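Local coordinates for putative Zn-dependent exopeptidase (Bacteroides vulgatus ATCC 8482, PDB 3GUX), which probably acts as a zinc-dependent aminopeptidase of peptidase family M28, removing amino acids one at a time from the N-terminus of peptides, at residues Glu215-Arg220 with Tyr256-Ala261; Asp252-Val257 with Cys265-Asn270. All coordinates share one frame; numbering follows the deposited sequence.

Contact 1: residues Glu215-Arg220 with Tyr256-Ala261; sequences EGYSAR and YVNKLA
Tyr217 and Asn258 meet through the phenol hydroxyl and the amide oxygen. Tyr217 OH donates to Asn258 OD1 over 2.8 Å, and it arrives in the plane of the carbonyl, on a lone pair, with a C=O...donor angle of 133°. Ring and amide do not stack: their planes stand 69° apart, and OD1 sits at the ring edge, near its plane, 3.6 Å from Tyr217 CE2. With CG anti to the backbone N (chi1 -171°), the tyrosine reaches out of its own turn toward the helix 253-260. The asparagine amide is steadied from its other end by a weak hydrogen bond from ND2 to Ile263 O. Lys259 supplies the second neighbour of the hydroxyl. Its extended chain passes the hydroxyl obliquely, and CE comes within 3.4 Å of Tyr217 OH, so its methylenes lie beside the hydroxyl, while the ammonium group continues toward the side of Arg220. The turn that carries the tyrosine is held by capping bonds from Glu215, whose side chain folds back over the turn leading into the short helix that follows in this M28-family peptidase domain. Glu215 OE1 accepts from Ser218 N at 2.7 Å and, nearly along its C-O bond, from Ser218 OG at 2.8 Å. Tyr217 N approaches Glu215 OE2 from above the carboxylate plane, 2.9 Å away. Thr250 N also donates to Glu215 OE2, tying the capped turn to the loop before helix 253-260.

Contact 2: residues Asp252-Val257 with Cys265-Asn270; sequences DDHIYV and CVDIIN
Cys265 opens the strand against His254 and Val257, one helical turn apart on helix 253-260. The cysteine sulfur lies 3.5 Å from His254 CB, while Cys265 CB packs on Val257 CG1 at 3.7 Å, so one small side chain fills the angle between two residues of the helix. The backbone takes part as well: Cys265 O lies at the edge of the imidazole, near its plane, 3.5 Å from His254 CD2. Val266 points the other way, toward helix 223-236, as strand alternation requires. Asp267 then returns to the helix and lies across the imidazole. Its CB sits almost over the ring centre, 3.5 Å from the centroid and 7° off the normal, a CH-pi contact; the opposite face is flanked by Ile255 CG1. With His254 CG between the backbone N and the carbonyl carbon (chi1 68°), the ring is carried toward the strand, and the hydrogen bond from NE2 to Glu215 OE1 helps to fix its rotation. The Asp267 carboxylate continues past the ring toward Asp252; the two acid planes are 71° apart, and Asp252 OD2 is 2.7 Å from Asp267 OD2. Ile269, two residues on, brings CD1 to 3.6 Å from Asp252 OD2 and adds an apolar neighbour to that acid. Asp252 also lies close to Asp203 and Glu161, which makes this end of the helix rich in acids. A helix running antiparallel to the strand that follows it, the axes of 253-257 and 265-269 approaching to 7.7 Å, and packed on one face of an outermost strand of a mixed sheet is one piece of the layered alpha/beta architecture, helices packed against a mixed sheet, expected of family M28 zinc exopeptidases.

In the fold
The two contacts lie about 6 Å apart, centre to centre, and share helix 253-260: contact 2 uses its first turns and contact 1 its later ones, overlapping at Tyr256 and Val257. Along the chain the capped turn at 215-220 comes first, then the helix, then strand 265-269, an outermost strand of the six-stranded mixed sheet. The turn and the strand also meet directly, through a hydrogen bond between Asp267 N and Ser218 OG, 2.7 Å, and the capped turn also holds the helix through Glu215. The three elements therefore form one connected unit at the 265-269 edge of the sheet in the M28-family domain.

Contact 1: residues Glu215-Arg220 with Tyr256-Ala261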
loop_
_atom_site.group_PDB
_atom_site.type_symbol
_atom_site.label_atom_id
_atom_site.label_comp_id
_atom_site.label_asym_id
_atom_site.label_seq_id
_atom_site.Cartn_x
_atom_site.Cartn_y
_atom_site.Cartn_z
ATOM N N GLU A 215 8.058 -1.187 12.802
ATOM C CA GLU A 215 8.639 0.066 12.337
ATOM C C GLU A 215 8.372 1.140 13.378
ATOM O O GLU A 215 7.256 1.207 13.948
ATOM C CB GLU A 215 8.082 0.418 10.956
ATOM C CG GLU A 215 8.699 1.665 10.319
ATOM C CD GLU A 215 8.071 2.955 10.828
ATOM O OE1 GLU A 215 6.843 2.985 11.051
ATOM O OE2 GLU A 215 8.797 3.946 10.998
ATOM N N GLY A 216 9.397 1.965 13.629
ATOM C CA GLY A 216 9.360 2.962 14.704
ATOM C C GLY A 216 8.157 3.882 14.793
ATOM O O GLY A 216 7.546 3.989 15.860
ATOM N N TYR A 217 7.838 4.584 13.704
ATOM C CA TYR A 217 6.694 5.507 13.703
ATOM C C TYR A 217 5.379 4.737 13.905
ATOM O O TYR A 217 4.552 5.118 14.767
ATOM C CB TYR A 217 6.671 6.385 12.451
ATOM C CG TYR A 217 5.644 7.482 12.516
ATOM C CD1 TYR A 217 5.956 8.729 13.050
ATOM C CD2 TYR A 217 4.352 7.273 12.046
ATOM C CE1 TYR A 217 4.979 9.743 13.138
ATOM C CE2 TYR A 217 3.385 8.253 12.111
ATOM C CZ TYR A 217 3.702 9.490 12.634
ATOM O OH TYR A 217 2.705 10.429 12.684
ATOM N N SER A 218 5.215 3.644 13.163
ATOM C CA SER A 218 4.040 2.783 13.306
ATOM C C SER A 218 3.847 2.307 14.772
ATOM O O SER A 218 2.732 2.290 15.267
ATOM C CB SER A 218 4.124 1.558 12.380
ATOM O OG SER A 218 4.249 1.902 10.973
ATOM N N ALA A 219 4.953 1.971 15.442
ATOM C CA ALA A 219 4.964 1.459 16.807
ATOM C C ALA A 219 4.651 2.505 17.864
ATOM O O ALA A 219 4.452 2.149 19.021
ATOM C CB ALA A 219 6.314 0.824 17.094
ATOM N N ARG A 220 4.680 3.800 17.534
ATOM C CA ARG A 220 4.241 4.809 18.509
ATOM C C ARG A 220 2.911 5.473 18.118
ATOM O O ARG A 220 2.303 6.127 18.929
ATOM C CB ARG A 220 5.332 5.840 18.784
ATOM C CG ARG A 220 5.647 6.776 17.708
ATOM C CD ARG A 220 6.685 7.760 18.223
ATOM N NE ARG A 220 6.975 8.722 17.167
ATOM C CZ ARG A 220 6.319 9.866 16.964
ATOM N NH1 ARG A 220 5.315 10.260 17.748
ATOM N NH2 ARG A 220 6.680 10.643 15.954
ATOM N N TYR A 256 2.567 10.713 6.872
ATOM C CA TYR A 256 1.638 11.766 6.418
ATOM C C TYR A 256 0.173 11.323 6.556
ATOM O O TYR A 256 -0.601 12.012 7.237
ATOM C CB TYR A 256 2.050 12.253 5.038
ATOM C CG TYR A 256 3.444 12.826 5.153
ATOM C CD1 TYR A 256 3.664 14.022 5.821
ATOM C CD2 TYR A 256 4.540 12.132 4.697
ATOM C CE1 TYR A 256 4.947 14.537 5.968
ATOM C CE2 TYR A 256 5.818 12.627 4.851
ATOM C CZ TYR A 256 6.022 13.829 5.460
ATOM O OH TYR A 256 7.308 14.327 5.604
ATOM N N VAL A 257 -0.191 10.162 5.998
ATOM C CA VAL A 257 -1.550 9.579 6.203
ATOM C C VAL A 257 -2.047 9.823 7.613
ATOM O O VAL A 257 -3.144 10.378 7.836
ATOM C CB VAL A 257 -1.570 8.039 5.903
ATOM C CG1 VAL A 257 -2.682 7.371 6.632
ATOM C CG2 VAL A 257 -1.662 7.782 4.399
ATOM N N ASN A 258 -1.222 9.439 8.580
ATOM C CA ASN A 258 -1.556 9.649 9.982
ATOM C C ASN A 258 -1.709 11.128 10.420
ATOM O O ASN A 258 -2.471 11.436 11.351
ATOM C CB ASN A 258 -0.486 8.959 10.841
ATOM C CG ASN A 258 -0.743 9.071 12.310
ATOM O OD1 ASN A 258 0.139 9.470 13.088
ATOM N ND2 ASN A 258 -1.976 8.775 12.722
ATOM N N LYS A 259 -1.037 12.039 9.734
ATOM C CA LYS A 259 -1.043 13.441 10.146
ATOM C C LYS A 259 -2.014 14.317 9.391
ATOM O O LYS A 259 -2.908 14.894 9.987
ATOM C CB LYS A 259 0.365 13.959 10.070
ATOM C CG LYS A 259 1.190 13.440 11.218
ATOM C CD LYS A 259 2.642 13.864 11.087
ATOM C CE LYS A 259 3.326 13.770 12.448
ATOM N NZ LYS A 259 4.707 14.291 12.394
ATOM N N LEU A 260 -1.850 14.425 8.087
ATOM C CA LEU A 260 -2.753 15.273 7.324
ATOM C C LEU A 260 -4.203 14.651 7.265
ATOM O O LEU A 260 -5.214 15.380 7.274
ATOM C CB LEU A 260 -2.113 15.581 5.968
ATOM N N ALA A 261 -4.302 13.321 7.311
ATOM C CA ALA A 261 -5.591 12.620 7.235
ATOM C C ALA A 261 -6.091 11.974 8.549
ATOM O O ALA A 261 -7.246 11.596 8.618
ATOM C CB ALA A 261 -5.480 11.560 6.162
#

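Contact 2: residues Asp252-Val257 with Cys265-Asn270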
loop_
_atom_site.group_PDB
_atom_site.type_symbol
_atom_site.label_atom_id
_atom_site.label_comp_id
_atom_site.label_asym_id
_atom_site.label_seq_id
_atom_site.Cartn_x
_atom_site.Cartn_y
_atom_site.Cartn_z
ATOM N N ASP A 252 8.162 7.682 5.640
ATOM C CA ASP A 252 7.397 6.972 4.606
ATOM C C ASP A 252 5.977 7.544 4.559
ATOM O O ASP A 252 5.603 8.320 5.417
ATOM C CB ASP A 252 7.416 5.457 4.899
ATOM C CG ASP A 252 7.411 4.595 3.638
ATOM O OD1 ASP A 252 7.065 5.135 2.564
ATOM O OD2 ASP A 252 7.708 3.368 3.727
ATOM N N ASP A 253 5.173 7.110 3.605
ATOM C CA ASP A 253 3.849 7.686 3.387
ATOM C C ASP A 253 2.916 7.618 4.609
ATOM O O ASP A 253 2.063 8.497 4.791
ATOM C CB ASP A 253 3.189 7.003 2.174
ATOM C CG ASP A 253 3.883 7.322 0.828
ATOM O OD1 ASP A 253 4.169 8.506 0.550
ATOM O OD2 ASP A 253 4.080 6.378 0.013
ATOM N N HIS A 254 3.090 6.582 5.439
ATOM C CA HIS A 254 2.255 6.380 6.621
ATOM C C HIS A 254 2.368 7.534 7.622
ATOM O O HIS A 254 1.409 7.790 8.334
ATOM C CB HIS A 254 2.579 5.048 7.281
ATOM C CG HIS A 254 3.928 4.978 7.912
ATOM N ND1 HIS A 254 5.090 5.295 7.242
ATOM C CD2 HIS A 254 4.305 4.558 9.136
ATOM C CE1 HIS A 254 6.122 5.110 8.046
ATOM N NE2 HIS A 254 5.670 4.654 9.200
ATOM N N ILE A 255 3.525 8.206 7.677
ATOM C CA ILE A 255 3.703 9.370 8.539
ATOM C C ILE A 255 2.707 10.443 8.166
ATOM O O ILE A 255 2.068 11.013 9.036
ATOM C CB ILE A 255 5.135 9.961 8.463
ATOM C CG1 ILE A 255 6.149 8.973 9.058
ATOM C CG2 ILE A 255 5.214 11.317 9.194
ATOM C CD1 ILE A 255 7.546 9.572 9.246
ATOM N N TYR A 256 2.567 10.713 6.872
ATOM C CA TYR A 256 1.638 11.766 6.418
ATOM C C TYR A 256 0.173 11.323 6.556
ATOM O O TYR A 256 -0.601 12.012 7.237
ATOM C CB TYR A 256 2.050 12.253 5.038
ATOM C CG TYR A 256 3.444 12.826 5.153
ATOM C CD1 TYR A 256 3.664 14.022 5.821
ATOM C CD2 TYR A 256 4.540 12.132 4.697
ATOM C CE1 TYR A 256 4.947 14.537 5.968
ATOM C CE2 TYR A 256 5.818 12.627 4.851
ATOM C CZ TYR A 256 6.022 13.829 5.460
ATOM O OH TYR A 256 7.308 14.327 5.604
ATOM N N VAL A 257 -0.191 10.162 5.998
ATOM C CA VAL A 257 -1.550 9.579 6.203
ATOM C C VAL A 257 -2.047 9.823 7.613
ATOM O O VAL A 257 -3.144 10.378 7.836
ATOM C CB VAL A 257 -1.570 8.039 5.903
ATOM C CG1 VAL A 257 -2.682 7.371 6.632
ATOM C CG2 VAL A 257 -1.662 7.782 4.399
ATOM N N CYS A 265 -1.516 4.467 10.829
ATOM C CA CYS A 265 -1.130 3.761 9.647
ATOM C C CYS A 265 0.142 2.988 9.882
ATOM O O CYS A 265 1.154 3.564 10.295
ATOM C CB CYS A 265 -0.940 4.763 8.527
ATOM S SG CYS A 265 -0.766 3.999 6.959
ATOM N N VAL A 266 0.088 1.693 9.570
ATOM C CA VAL A 266 1.185 0.765 9.803
ATOM C C VAL A 266 2.016 0.581 8.553
ATOM O O VAL A 266 1.485 0.225 7.507
ATOM C CB VAL A 266 0.640 -0.643 10.279
ATOM C CG1 VAL A 266 1.758 -1.590 10.561
ATOM C CG2 VAL A 266 -0.233 -0.514 11.544
ATOM N N ASP A 267 3.323 0.787 8.661
ATOM C CA ASP A 267 4.228 0.523 7.557
ATOM C C ASP A 267 4.794 -0.914 7.654
ATOM O O ASP A 267 5.430 -1.262 8.664
ATOM C CB ASP A 267 5.353 1.566 7.559
ATOM C CG ASP A 267 6.141 1.609 6.257
ATOM O OD1 ASP A 267 5.794 0.895 5.264
ATOM O OD2 ASP A 267 7.126 2.377 6.219
ATOM N N ILE A 268 4.512 -1.751 6.639
ATOM C CA ILE A 268 5.083 -3.093 6.499
ATOM C C ILE A 268 6.210 -2.861 5.499
ATOM O O ILE A 268 5.927 -2.687 4.314
ATOM C CB ILE A 268 4.075 -4.157 5.969
ATOM C CG1 ILE A 268 2.816 -4.198 6.870
ATOM C CG2 ILE A 268 4.764 -5.519 5.819
ATOM C CD1 ILE A 268 1.724 -5.237 6.398
ATOM N N ILE A 269 7.450 -2.834 5.998
ATOM C CA ILE A 269 8.633 -2.440 5.240
ATOM C C ILE A 269 9.824 -3.325 5.610
ATOM O O ILE A 269 10.062 -3.595 6.774
ATOM C CB ILE A 269 8.963 -0.928 5.447
ATOM C CG1 ILE A 269 10.161 -0.467 4.580
ATOM C CG2 ILE A 269 9.143 -0.598 6.951
ATOM C CD1 ILE A 269 10.343 1.086 4.492
ATOM N N ASN A 270 10.532 -3.841 4.597
ATOM C CA ASN A 270 11.689 -4.661 4.861
ATOM C C ASN A 270 12.788 -3.881 5.610
ATOM O O ASN A 270 13.103 -2.748 5.234
ATOM C CB ASN A 270 12.243 -5.258 3.560
ATOM C CG ASN A 270 13.400 -6.186 3.820
ATOM O OD1 ASN A 270 13.350 -7.042 4.719
ATOM N ND2 ASN A 270 14.463 -6.009 3.064
#